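Local atomic coordinates of putative aspartyl-tRNA synthetase (Leishmania major, PDB entry 6OD8), a protein that probably catalyses the ATP-dependent attachment of L-aspartate to its cognate tRNA, as a class-II aminoacyl-tRNA synthetase of the cytoplasm. Residues A[181-185]-A[186-190]; A[197-200]-A[201-205]; A[539-542]-A[543-547]; A[74-77]-A[78-81]; A[526-530]-A[531-535]. All coordinates share one frame; numbering follows the deposited sequence.

Contact 1. Residues A[181-185]-A[186-190]; sequences LPFTL and EDASR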
loop_
_atom_site.group_PDB
_atom_site.type_symbol
_atom_site.label_atom_id
_atom_site.label_comp_id
_atom_site.label_asym_id
_atom_site.label_seq_id
_atom_site.Cartn_x
_atom_site.Cartn_y
_atom_site.Cartn_z
ATOM N N LEU A 181 -32.046 -15.619 -1.619
ATOM C CA LEU A 181 -30.599 -15.455 -1.509
ATOM C C LEU A 181 -29.903 -16.257 -2.600
ATOM O O LEU A 181 -30.419 -17.289 -3.034
ATOM C CB LEU A 181 -30.101 -15.921 -0.135
ATOM C CG LEU A 181 -30.628 -15.150 1.076
ATOM C CD1 LEU A 181 -30.118 -15.763 2.354
ATOM C CD2 LEU A 181 -30.210 -13.693 0.994
ATOM N N PRO A 182 -28.735 -15.815 -3.082
ATOM C CA PRO A 182 -28.003 -16.641 -4.059
ATOM C C PRO A 182 -27.564 -17.975 -3.483
ATOM O O PRO A 182 -27.381 -18.938 -4.232
ATOM C CB PRO A 182 -26.800 -15.761 -4.432
ATOM C CG PRO A 182 -26.624 -14.841 -3.265
ATOM C CD PRO A 182 -28.010 -14.586 -2.726
ATOM N N PHE A 183 -27.362 -18.032 -2.170
ATOM C CA PHE A 183 -27.022 -19.216 -1.396
ATOM C C PHE A 183 -27.119 -18.787 0.056
ATOM O O PHE A 183 -27.089 -17.592 0.351
ATOM C CB PHE A 183 -25.616 -19.750 -1.722
ATOM C CG PHE A 183 -24.539 -18.684 -1.724
ATOM C CD1 PHE A 183 -24.099 -18.131 -2.916
ATOM C CD2 PHE A 183 -23.972 -18.243 -0.537
ATOM C CE1 PHE A 183 -23.118 -17.147 -2.925
ATOM C CE2 PHE A 183 -22.985 -17.255 -0.532
ATOM C CZ PHE A 183 -22.556 -16.711 -1.731
ATOM N N THR A 184 -27.225 -19.763 0.959
ATOM C CA THR A 184 -27.304 -19.432 2.379
ATOM C C THR A 184 -25.912 -19.351 2.998
ATOM O O THR A 184 -24.947 -19.963 2.518
ATOM C CB THR A 184 -28.127 -20.466 3.154
ATOM O OG1 THR A 184 -27.445 -21.733 3.114
ATOM C CG2 THR A 184 -29.510 -20.624 2.546
ATOM N N LEU A 185 -25.824 -18.596 4.098
ATOM C CA LEU A 185 -24.569 -18.524 4.843
ATOM C C LEU A 185 -24.195 -19.889 5.386
ATOM O O LEU A 185 -23.022 -20.293 5.360
ATOM C CB LEU A 185 -24.700 -17.508 5.980
ATOM C CG LEU A 185 -24.564 -16.042 5.582
ATOM C CD1 LEU A 185 -24.245 -15.230 6.818
ATOM C CD2 LEU A 185 -23.489 -15.847 4.512
ATOM N N GLU A 186 -25.200 -20.626 5.861
ATOM C CA GLU A 186 -24.995 -21.988 6.337
ATOM C C GLU A 186 -24.301 -22.844 5.291
ATOM O O GLU A 186 -23.309 -23.516 5.581
ATOM C CB GLU A 186 -26.343 -22.595 6.722
ATOM C CG GLU A 186 -27.015 -21.906 7.927
ATOM C CD GLU A 186 -27.643 -20.527 7.635
ATOM O OE1 GLU A 186 -27.810 -20.135 6.454
ATOM O OE2 GLU A 186 -27.987 -19.830 8.617
ATOM N N ASP A 187 -24.825 -22.848 4.066
ATOM C CA ASP A 187 -24.246 -23.687 3.026
ATOM C C ASP A 187 -22.857 -23.190 2.634
ATOM O O ASP A 187 -21.937 -23.994 2.433
ATOM C CB ASP A 187 -25.162 -23.724 1.808
ATOM C CG ASP A 187 -26.438 -24.516 2.052
ATOM O OD1 ASP A 187 -26.592 -25.144 3.124
ATOM O OD2 ASP A 187 -27.297 -24.494 1.155
ATOM N N ALA A 188 -22.689 -21.869 2.537
ATOM C CA ALA A 188 -21.401 -21.297 2.155
ATOM C C ALA A 188 -20.333 -21.511 3.221
ATOM O O ALA A 188 -19.142 -21.422 2.903
ATOM C CB ALA A 188 -21.559 -19.805 1.854
ATOM N N SER A 189 -20.736 -21.826 4.461
ATOM C CA SER A 189 -19.825 -22.030 5.581
ATOM C C SER A 189 -19.489 -23.492 5.829
ATOM O O SER A 189 -18.621 -23.780 6.663
ATOM C CB SER A 189 -20.423 -21.447 6.865
ATOM O OG SER A 189 -20.502 -20.037 6.780
ATOM N N ARG A 190 -20.155 -24.410 5.140
ATOM C CA ARG A 190 -20.015 -25.828 5.433
ATOM C C ARG A 190 -18.661 -26.352 4.952
ATOM O O ARG A 190 -18.197 -26.003 3.863
ATOM C CB ARG A 190 -21.168 -26.591 4.777
ATOM C CG ARG A 190 -21.153 -28.091 5.017
ATOM C CD ARG A 190 -22.475 -28.734 4.650
ATOM N NE ARG A 190 -23.516 -28.406 5.617
ATOM C CZ ARG A 190 -24.530 -27.585 5.372
ATOM N NH1 ARG A 190 -24.657 -27.023 4.180
ATOM N NH2 ARG A 190 -25.418 -27.340 6.318
HETATM O O HOH W 1 -27.433 -22.393 -0.412
HETATM O O HOH W 2 -28.965 -23.489 4.215
HETATM O O HOH W 3 -28.280 -17.610 5.267
#
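T184 OG1 accepts from D187 N at 3.0 Å with an N-H...O angle of 159°, and the carbonyl T184 O accepts from A188 N, also at 3.0 Å. The hydroxyl can reach the amide because it sits between the backbone N and the carbonyl carbon of its own residue (chi1 65°), turned over the first turn of the helix. The T184 and D187 side chains cross at a slant, and three waters bridge around them. One accepts from T184 N and donates to D187 OD2, its oxygen 2.6 Å from OD2; another joins T184 OG1 to D187 OD1, with a weak bond on the aspartate side; a third accepts from L185 N and donates to E186 OE1. D187 OD1 is also held by R190 NH1 in a salt bridge of 2.9 Å, met from above the carboxylate plane but within the plane of the guanidinium. The aspartate is therefore gripped by both an arginine and waters. That NH1 has a second partner in A197 O. Further along the turn, L185 O receives a weak bond from S189 N. Outward, A188 CB approaches the F183 ring obliquely, 3.7 Å from F183 CD2. The pairing of F183 with A188, flanking a threonine N-cap, fits a hydrophobic staple, and the water-relayed return from T184 N to D187 resembles a capping box with its second bond made indirect.

Contact 2. Residues A[197-200]-A[201-205]; sequences AKVN and LDTRL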
loop_
_atom_site.group_PDB
_atom_site.type_symbol
_atom_site.label_atom_id
_atom_site.label_comp_id
_atom_site.label_asym_id
_atom_site.label_seq_id
_atom_site.Cartn_x
_atom_site.Cartn_y
_atom_site.Cartn_z
ATOM N N ALA A 197 -25.256 -29.590 1.708
ATOM C CA ALA A 197 -25.056 -28.804 0.500
ATOM C C ALA A 197 -23.866 -27.868 0.671
ATOM O O ALA A 197 -23.735 -27.199 1.701
ATOM C CB ALA A 197 -26.315 -28.003 0.172
ATOM N N LYS A 198 -22.991 -27.839 -0.331
ATOM C CA LYS A 198 -21.901 -26.880 -0.402
ATOM C C LYS A 198 -22.113 -25.941 -1.581
ATOM O O LYS A 198 -22.848 -26.247 -2.521
ATOM C CB LYS A 198 -20.545 -27.583 -0.533
ATOM C CG LYS A 198 -19.844 -27.825 0.792
ATOM C CD LYS A 198 -20.450 -28.993 1.537
ATOM C CE LYS A 198 -20.091 -30.318 0.877
ATOM N NZ LYS A 198 -20.714 -31.453 1.598
ATOM N N VAL A 199 -21.460 -24.786 -1.517
ATOM C CA VAL A 199 -21.530 -23.781 -2.571
ATOM C C VAL A 199 -20.267 -23.880 -3.409
ATOM O O VAL A 199 -19.156 -23.863 -2.865
ATOM C CB VAL A 199 -21.673 -22.368 -1.987
ATOM C CG1 VAL A 199 -21.791 -21.360 -3.113
ATOM C CG2 VAL A 199 -22.858 -22.312 -1.049
ATOM N N ASN A 200 -20.425 -23.963 -4.727
ATOM C CA ASN A 200 -19.215 -24.070 -5.525
ATOM C C ASN A 200 -18.601 -22.692 -5.738
ATOM O O ASN A 200 -19.229 -21.646 -5.520
ATOM C CB ASN A 200 -19.486 -24.789 -6.853
ATOM C CG ASN A 200 -20.316 -23.982 -7.813
ATOM O OD1 ASN A 200 -20.017 -22.829 -8.109
ATOM N ND2 ASN A 200 -21.359 -24.605 -8.342
ATOM N N LEU A 201 -17.344 -22.704 -6.162
ATOM C CA LEU A 201 -16.540 -21.494 -6.106
ATOM C C LEU A 201 -17.075 -20.413 -7.037
ATOM O O LEU A 201 -17.099 -19.233 -6.670
ATOM C CB LEU A 201 -15.080 -21.836 -6.432
ATOM C CG LEU A 201 -14.120 -20.651 -6.361
ATOM C CD1 LEU A 201 -14.138 -19.993 -4.993
ATOM C CD2 LEU A 201 -12.723 -21.131 -6.668
ATOM N N ASP A 202 -17.529 -20.781 -8.241
ATOM C CA ASP A 202 -18.024 -19.742 -9.146
ATOM C C ASP A 202 -19.272 -19.057 -8.590
ATOM O O ASP A 202 -19.408 -17.832 -8.694
ATOM C CB ASP A 202 -18.284 -20.320 -10.539
ATOM C CG ASP A 202 -16.987 -20.498 -11.345
ATOM O OD1 ASP A 202 -16.048 -19.671 -11.180
ATOM O OD2 ASP A 202 -16.902 -21.472 -12.133
ATOM N N THR A 203 -20.190 -19.820 -7.993
ATOM C CA THR A 203 -21.367 -19.204 -7.383
ATOM C C THR A 203 -20.965 -18.289 -6.233
ATOM O O THR A 203 -21.516 -17.193 -6.067
ATOM C CB THR A 203 -22.320 -20.298 -6.907
ATOM O OG1 THR A 203 -22.622 -21.153 -8.012
ATOM C CG2 THR A 203 -23.612 -19.693 -6.363
ATOM N N ARG A 204 -19.978 -18.721 -5.454
ATOM C CA ARG A 204 -19.404 -17.908 -4.386
ATOM C C ARG A 204 -18.901 -16.568 -4.909
ATOM O O ARG A 204 -19.194 -15.509 -4.342
ATOM C CB ARG A 204 -18.254 -18.686 -3.766
ATOM C CG ARG A 204 -18.184 -18.719 -2.296
ATOM C CD ARG A 204 -16.968 -19.536 -1.886
ATOM N NE ARG A 204 -17.336 -20.867 -1.419
ATOM C CZ ARG A 204 -17.753 -21.104 -0.180
ATOM N NH1 ARG A 204 -17.847 -20.093 0.681
ATOM N NH2 ARG A 204 -18.068 -22.329 0.204
ATOM N N LEU A 205 -18.109 -16.596 -5.982
ATOM C CA LEU A 205 -17.483 -15.364 -6.449
ATOM C C LEU A 205 -18.481 -14.484 -7.180
ATOM O O LEU A 205 -18.322 -13.260 -7.194
ATOM C CB LEU A 205 -16.280 -15.681 -7.348
ATOM C CG LEU A 205 -15.210 -16.555 -6.692
ATOM C CD1 LEU A 205 -14.096 -17.006 -7.694
ATOM C CD2 LEU A 205 -14.607 -15.875 -5.468
HETATM O O HOH W 4 -16.399 -22.755 -3.026
#
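Over one face of the R204 guanidinium lies V199 CB, 4.2 Å from R204 NH2, while a water that accepts from R204 NE at 2.7 Å donates to V199 O, tying the arginine to the backbone before the helix. R204 NH1 has partners beyond, in a salt bridge to D211 and a hydrogen bond to A188 O. The other flat group, the N200 amide, takes two donors on OD1 from the same face of its plane. T203 N comes in to N200 OD1 at 3.0 Å, nearly straight at hydrogen (172°) and tilted modestly from the plane; T203 OG1 donates to the same OD1 at 3.1 Å from well above it (42°). N200 reaches them because its CG stands between the backbone N and carbonyl carbon (chi1 70°), which brings OD1 over the first turn; the N200 and T203 side chains cross at about a right angle. N200 O then accepts from R204 N, 3.0 Å, opening the helical bonding pattern. Apolar packing is light: V199 CG1 meets T203 CB at 4.0 Å. D202, projecting from the same turn, pairs with R555. The geometry is that of an asparagine N-cap, in which a side-chain carbonyl satisfies an amide in the first turn of helix 201-206.

Contact 3. Residues A[539-542]-A[543-547]; sequences GLSN and VRLAS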
loop_
_atom_site.group_PDB
_atom_site.type_symbol
_atom_site.label_atom_id
_atom_site.label_comp_id
_atom_site.label_asym_id
_atom_site.label_seq_id
_atom_site.Cartn_x
_atom_site.Cartn_y
_atom_site.Cartn_z
ATOM N N GLY A 539 -2.879 -22.711 3.930
ATOM C CA GLY A 539 -3.110 -23.975 3.253
ATOM C C GLY A 539 -4.402 -24.058 2.471
ATOM O O GLY A 539 -4.985 -25.143 2.382
ATOM N N LEU A 540 -4.869 -22.946 1.898
ATOM C CA LEU A 540 -6.139 -22.927 1.180
ATOM C C LEU A 540 -6.029 -23.668 -0.152
ATOM O O LEU A 540 -4.967 -23.724 -0.765
ATOM C CB LEU A 540 -6.585 -21.475 0.929
ATOM C CG LEU A 540 -6.754 -20.616 2.179
ATOM C CD1 LEU A 540 -7.176 -19.170 1.821
ATOM C CD2 LEU A 540 -7.775 -21.302 3.090
ATOM N N SER A 541 -7.160 -24.195 -0.625
ATOM C CA SER A 541 -7.154 -25.021 -1.832
ATOM C C SER A 541 -7.112 -24.214 -3.124
ATOM O O SER A 541 -6.805 -24.779 -4.181
ATOM C CB SER A 541 -8.401 -25.907 -1.870
ATOM O OG SER A 541 -9.549 -25.080 -1.983
ATOM N N ASN A 542 -7.423 -22.921 -3.075
ATOM C CA ASN A 542 -7.607 -22.140 -4.293
ATOM C C ASN A 542 -7.248 -20.696 -4.001
ATOM O O ASN A 542 -7.749 -20.122 -3.029
ATOM C CB ASN A 542 -9.065 -22.222 -4.804
ATOM C CG ASN A 542 -9.198 -21.792 -6.250
ATOM O OD1 ASN A 542 -8.860 -20.659 -6.612
ATOM N ND2 ASN A 542 -9.619 -22.725 -7.104
ATOM N N VAL A 543 -6.416 -20.108 -4.862
ATOM C CA VAL A 543 -5.955 -18.742 -4.643
ATOM C C VAL A 543 -7.108 -17.743 -4.685
ATOM O O VAL A 543 -6.990 -16.644 -4.128
ATOM C CB VAL A 543 -4.866 -18.383 -5.678
ATOM C CG1 VAL A 543 -5.462 -18.273 -7.076
ATOM C CG2 VAL A 543 -4.139 -17.099 -5.272
ATOM N N ARG A 544 -8.221 -18.098 -5.345
ATOM C CA ARG A 544 -9.383 -17.216 -5.390
ATOM C C ARG A 544 -10.026 -17.041 -4.023
ATOM O O ARG A 544 -10.797 -16.091 -3.835
ATOM C CB ARG A 544 -10.409 -17.748 -6.388
ATOM C CG ARG A 544 -9.822 -17.792 -7.813
ATOM C CD ARG A 544 -10.592 -18.701 -8.736
ATOM N NE ARG A 544 -9.987 -18.718 -10.069
ATOM C CZ ARG A 544 -8.882 -19.394 -10.380
ATOM N NH1 ARG A 544 -8.238 -20.089 -9.442
ATOM N NH2 ARG A 544 -8.408 -19.372 -11.634
ATOM N N LEU A 545 -9.747 -17.938 -3.072
ATOM C CA LEU A 545 -10.251 -17.735 -1.716
ATOM C C LEU A 545 -9.550 -16.588 -1.004
ATOM O O LEU A 545 -10.044 -16.145 0.034
ATOM C CB LEU A 545 -10.102 -19.012 -0.886
ATOM C CG LEU A 545 -10.874 -20.234 -1.433
ATOM C CD1 LEU A 545 -10.619 -21.495 -0.602
ATOM C CD2 LEU A 545 -12.382 -19.956 -1.494
ATOM N N ALA A 546 -8.411 -16.112 -1.525
ATOM C CA ALA A 546 -7.628 -15.058 -0.884
ATOM C C ALA A 546 -7.514 -13.812 -1.749
ATOM O O ALA A 546 -6.628 -12.971 -1.525
ATOM C CB ALA A 546 -6.235 -15.569 -0.514
ATOM N N SER A 547 -8.382 -13.677 -2.745
ATOM C CA SER A 547 -8.408 -12.502 -3.607
ATOM C C SER A 547 -9.841 -11.994 -3.587
ATOM O O SER A 547 -10.765 -12.759 -3.853
ATOM C CB SER A 547 -7.957 -12.840 -5.034
ATOM O OG SER A 547 -7.991 -11.691 -5.885
#
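From N542 the backbone turns through V543, R544 and L545 with 3-10 torsions, closed by L545 N donating to N542 O at 3.0 Å from well above that carbonyl's plane. N542 OD1 adds a second loop, accepting from R544 N at 2.9 Å in the carbonyl plane, on a lone pair. With chi1 at -163°, the CG of N542 lies opposite its backbone N and beside the carbonyl carbon, which keeps OD1 near the amides that follow. This is an Asx turn leading into a 3-10 segment, and it follows the Schellman motif that ends helix 530-538, where G539 has positive phi and L540 N returns to M535 O. The same OD1 takes a further donor, R544 NH1, at 3.0 Å. It meets the guanidinium at its edge, in plane, with the amide and guanidinium planes 76° apart. The arginine chain, extended from CG to NE, runs past the oxygen and thereby brings both donors of one residue onto it. The arginine has further partners: NE in a salt bridge with D552, NH1 in a hydrogen bond to T304 O. On the apolar side L540 CD1 rests on L545 CB, 4.0 Å away, and at a longer 4.4 Å on A546 CB. The L545 side chain also packs on L201 of helix 201-206.

Contact 4. Residues A[74-77]-A[78-81]; sequences IPVS and ELSR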
loop_
_atom_site.group_PDB
_atom_site.type_symbol
_atom_site.label_atom_id
_atom_site.label_comp_id
_atom_site.label_asym_id
_atom_site.label_seq_id
_atom_site.Cartn_x
_atom_site.Cartn_y
_atom_site.Cartn_z
ATOM N N ILE A 74 -24.552 0.572 19.931
ATOM C CA ILE A 74 -23.594 -0.370 20.509
ATOM C C ILE A 74 -23.301 -1.453 19.470
ATOM O O ILE A 74 -24.240 -2.127 19.022
ATOM C CB ILE A 74 -24.128 -1.005 21.800
ATOM C CG1 ILE A 74 -24.597 0.059 22.806
ATOM C CG2 ILE A 74 -23.098 -1.969 22.404
ATOM C CD1 ILE A 74 -23.503 0.970 23.290
ATOM N N PRO A 75 -22.044 -1.674 19.088
ATOM C CA PRO A 75 -21.747 -2.789 18.177
ATOM C C PRO A 75 -21.932 -4.141 18.858
ATOM O O PRO A 75 -21.739 -4.293 20.064
ATOM C CB PRO A 75 -20.283 -2.552 17.787
ATOM C CG PRO A 75 -19.732 -1.694 18.851
ATOM C CD PRO A 75 -20.851 -0.860 19.385
ATOM N N VAL A 76 -22.315 -5.137 18.058
ATOM C CA VAL A 76 -22.529 -6.478 18.586
ATOM C C VAL A 76 -21.283 -6.980 19.312
ATOM O O VAL A 76 -21.388 -7.720 20.298
ATOM C CB VAL A 76 -22.948 -7.432 17.447
ATOM C CG1 VAL A 76 -23.206 -8.828 17.984
ATOM C CG2 VAL A 76 -24.187 -6.896 16.753
ATOM N N SER A 77 -20.096 -6.548 18.869
ATOM C CA SER A 77 -18.848 -7.039 19.451
ATOM C C SER A 77 -18.729 -6.687 20.927
ATOM O O SER A 77 -18.049 -7.395 21.680
ATOM C CB SER A 77 -17.651 -6.482 18.675
ATOM O OG SER A 77 -17.710 -5.058 18.574
ATOM N N GLU A 78 -19.399 -5.615 21.368
ATOM C CA GLU A 78 -19.265 -5.104 22.726
ATOM C C GLU A 78 -20.269 -5.698 23.710
ATOM O O GLU A 78 -20.204 -5.376 24.897
ATOM C CB GLU A 78 -19.402 -3.571 22.721
ATOM C CG GLU A 78 -18.246 -2.819 22.061
ATOM C CD GLU A 78 -18.476 -1.304 21.992
ATOM O OE1 GLU A 78 -19.498 -0.812 22.525
ATOM O OE2 GLU A 78 -17.632 -0.599 21.393
ATOM N N LEU A 79 -21.177 -6.570 23.261
ATOM C CA LEU A 79 -22.335 -6.953 24.063
ATOM C C LEU A 79 -22.001 -7.807 25.275
ATOM O O LEU A 79 -22.870 -7.993 26.137
ATOM C CB LEU A 79 -23.341 -7.692 23.183
ATOM C CG LEU A 79 -24.102 -6.773 22.240
ATOM C CD1 LEU A 79 -25.023 -7.571 21.310
ATOM C CD2 LEU A 79 -24.875 -5.767 23.072
ATOM N N SER A 80 -20.790 -8.340 25.370
ATOM C CA SER A 80 -20.435 -9.125 26.538
ATOM C C SER A 80 -19.723 -8.307 27.610
ATOM O O SER A 80 -19.439 -8.844 28.686
ATOM C CB SER A 80 -19.591 -10.330 26.120
ATOM O OG SER A 80 -20.437 -11.348 25.603
ATOM N N ARG A 81 -19.457 -7.028 27.351
ATOM C CA ARG A 81 -18.940 -6.134 28.377
ATOM C C ARG A 81 -19.830 -6.202 29.618
ATOM O O ARG A 81 -21.059 -6.083 29.500
ATOM C CB ARG A 81 -18.875 -4.697 27.851
ATOM C CG ARG A 81 -17.654 -4.379 26.982
ATOM C CD ARG A 81 -17.856 -3.089 26.174
ATOM N NE ARG A 81 -18.547 -2.046 26.939
ATOM C CZ ARG A 81 -18.897 -0.855 26.454
ATOM N NH1 ARG A 81 -18.621 -0.537 25.196
ATOM N NH2 ARG A 81 -19.527 0.022 27.229
HETATM O O HOH W 5 -18.289 -8.141 24.255
#
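P75 O and V76 O, successive carbonyls, are each satisfied by an amide three residues on. E78 N donates to P75 O at 3.0 Å and L79 N to V76 O at 3.2 Å, in both cases from well above the carbonyl plane, by 50° and 58°, as expected when the chain is wound as tightly as a 3-10 turn. The next carbonyl, S77 O, receives a water at 2.7 Å, and that same water accepts from S80 N, so it replaces a direct bond one step further along. E78 O is taken by R81 N, closing a type I turn from E78 to R81. The side chains add a charged layer. E78 OE1 makes a salt bridge of 2.8 Å with R81 NH1, E78 OE2 lies in the plane of the guanidinium at its edge, and R81 NE has a second carboxylate partner in E83. S80 OG is hydrogen-bonded to H161 ND1. The extended glutamate chain crosses the proline ring obliquely, with E78 CD 3.4 Å from P75 CG; I74, whose side chain crosses that of E78 at about a right angle, touches OE1 with CG2. Beneath, V76 CG1 and L79 CD1 meet at 4.0 Å and pack on strands 88-100 and 114-121. These consecutive tight turns lead into strand 88-100 and lie against the beta barrel of the OB-fold domain, the anticodon-binding module in this family.

Contact 5. Residues A[526-530]-A[531-535]; sequences FGIGL and ERVVM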
loop_
_atom_site.group_PDB
_atom_site.type_symbol
_atom_site.label_atom_id
_atom_site.label_comp_id
_atom_site.label_asym_id
_atom_site.label_seq_id
_atom_site.Cartn_x
_atom_site.Cartn_y
_atom_site.Cartn_z
ATOM N N PHE A 526 13.552 -8.656 -4.147
ATOM C CA PHE A 526 12.679 -9.824 -4.222
ATOM C C PHE A 526 11.234 -9.348 -4.318
ATOM O O PHE A 526 10.927 -8.192 -4.017
ATOM C CB PHE A 526 12.867 -10.738 -3.007
ATOM C CG PHE A 526 12.701 -10.037 -1.675
ATOM C CD1 PHE A 526 11.456 -9.988 -1.055
ATOM C CD2 PHE A 526 13.806 -9.472 -1.023
ATOM C CE1 PHE A 526 11.304 -9.359 0.181
ATOM C CE2 PHE A 526 13.675 -8.863 0.224
ATOM C CZ PHE A 526 12.423 -8.786 0.816
ATOM N N GLY A 527 10.351 -10.247 -4.744
ATOM C CA GLY A 527 8.922 -9.954 -4.784
ATOM C C GLY A 527 8.139 -11.096 -4.172
ATOM O O GLY A 527 8.597 -12.239 -4.148
ATOM N N ILE A 528 6.942 -10.775 -3.665
ATOM C CA ILE A 528 6.075 -11.757 -3.006
ATOM C C ILE A 528 4.646 -11.532 -3.478
ATOM O O ILE A 528 4.159 -10.402 -3.420
ATOM C CB ILE A 528 6.098 -11.629 -1.463
ATOM C CG1 ILE A 528 7.509 -11.565 -0.894
ATOM C CG2 ILE A 528 5.253 -12.727 -0.800
ATOM C CD1 ILE A 528 7.537 -10.922 0.511
ATOM N N GLY A 529 3.961 -12.602 -3.909
ATOM C CA GLY A 529 2.529 -12.493 -4.182
ATOM C C GLY A 529 1.675 -12.480 -2.922
ATOM O O GLY A 529 1.760 -13.399 -2.095
ATOM N N LEU A 530 0.842 -11.449 -2.750
ATOM C CA LEU A 530 0.111 -11.303 -1.490
ATOM C C LEU A 530 -0.930 -12.409 -1.314
ATOM O O LEU A 530 -0.982 -13.064 -0.268
ATOM C CB LEU A 530 -0.562 -9.923 -1.441
ATOM C CG LEU A 530 -1.614 -9.757 -0.329
ATOM C CD1 LEU A 530 -0.942 -9.792 1.011
ATOM C CD2 LEU A 530 -2.393 -8.433 -0.529
ATOM N N GLU A 531 -1.794 -12.593 -2.318
ATOM C CA GLU A 531 -2.802 -13.646 -2.257
ATOM C C GLU A 531 -2.151 -15.018 -2.096
ATOM O O GLU A 531 -2.652 -15.859 -1.345
ATOM C CB GLU A 531 -3.666 -13.605 -3.517
ATOM C CG GLU A 531 -4.357 -12.249 -3.729
ATOM C CD GLU A 531 -3.525 -11.252 -4.545
ATOM O OE1 GLU A 531 -2.283 -11.410 -4.659
ATOM O OE2 GLU A 531 -4.144 -10.329 -5.099
ATOM N N ARG A 532 -1.036 -15.264 -2.794
ATOM C CA ARG A 532 -0.388 -16.580 -2.678
ATOM C C ARG A 532 0.216 -16.792 -1.293
ATOM O O ARG A 532 0.166 -17.898 -0.752
ATOM C CB ARG A 532 0.694 -16.754 -3.752
ATOM C CG ARG A 532 0.152 -17.129 -5.116
ATOM C CD ARG A 532 -0.272 -18.591 -5.151
ATOM N NE ARG A 532 0.859 -19.483 -5.423
ATOM C CZ ARG A 532 0.849 -20.797 -5.209
ATOM N NH1 ARG A 532 -0.226 -21.390 -4.694
ATOM N NH2 ARG A 532 1.924 -21.516 -5.495
ATOM N N VAL A 533 0.785 -15.755 -0.688
ATOM C CA VAL A 533 1.322 -15.974 0.645
ATOM C C VAL A 533 0.196 -16.269 1.637
ATOM O O VAL A 533 0.334 -17.162 2.475
ATOM C CB VAL A 533 2.246 -14.806 1.067
ATOM C CG1 VAL A 533 1.488 -13.626 1.625
ATOM C CG2 VAL A 533 3.286 -15.310 2.071
ATOM N N VAL A 534 -0.956 -15.591 1.520
ATOM C CA VAL A 534 -2.085 -15.899 2.408
ATOM C C VAL A 534 -2.569 -17.317 2.153
ATOM O O VAL A 534 -2.832 -18.081 3.089
ATOM C CB VAL A 534 -3.232 -14.871 2.238
ATOM C CG1 VAL A 534 -4.490 -15.322 3.022
ATOM C CG2 VAL A 534 -2.799 -13.504 2.688
ATOM N N MET A 535 -2.655 -17.699 0.876
ATOM C CA MET A 535 -3.121 -19.034 0.518
ATOM C C MET A 535 -2.194 -20.110 1.078
ATOM O O MET A 535 -2.649 -21.073 1.707
ATOM C CB MET A 535 -3.224 -19.141 -1.005
ATOM C CG MET A 535 -3.426 -20.569 -1.520
ATOM S SD MET A 535 -3.325 -20.603 -3.312
ATOM C CE MET A 535 -3.818 -22.270 -3.669
#
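E531, second residue of the helix, lies close against L530: bent at chi2 (89°), its chain folds the carboxylate back to place OE1 3.7 Å from L530 N, without a bond to it. OE1 instead accepts from V312 N on the neighbouring strand. R532 follows, its CB 3.9 Å from G529 O while the rest of the chain leads off to a salt bridge between NH2 and E480; NH1 also makes a weak bond to M535 SD, which lies at the edge of the guanidinium. V533 makes contact through both main chain and side chain, with V533 N donating to G529 O at 2.9 Å. Its CG1 presses on L530 O at 3.2 Å, and its CB packs on I528 CG2 at 4.1 Å. V534 N then donates to L530 O at 3.1 Å (165°), and V534 CG2 faces L530 CD1 across a looser 4.5 Å. The G-F-G-I-G-L-E-R sequence matches motif 3 of class-II synthetases, where strand passes into helix and the arginine usually meets ATP. The carbonyls of G529, which ends the strand, and L530, the first helical residue, start the helix, while E531 and R532 are held by adjoining strands, which implies a junction fixed on both sides.

Along the chain the order is contact 4, 1, 2, 5, 3. Contact 4 belongs to the OB-fold region, and its centre lies about 25 Å from that of contact 1 and about 35 Å from that of contact 5. Contacts 1 and 2, with centres about 8 Å apart, start the successive helices 185-189 and 201-206, and they touch through two probable hydrogen bonds. Contact 2 in turn packs on contact 3, where L201 meets N542, R544 and L545. Contacts 5 and 3 are the two ends of helix 530-538, at the end of a central strand of the ten-stranded catalytic sheet. A chain of touching turns thus runs from the segment linking the OB-fold region to the catalytic domain into the catalytic core.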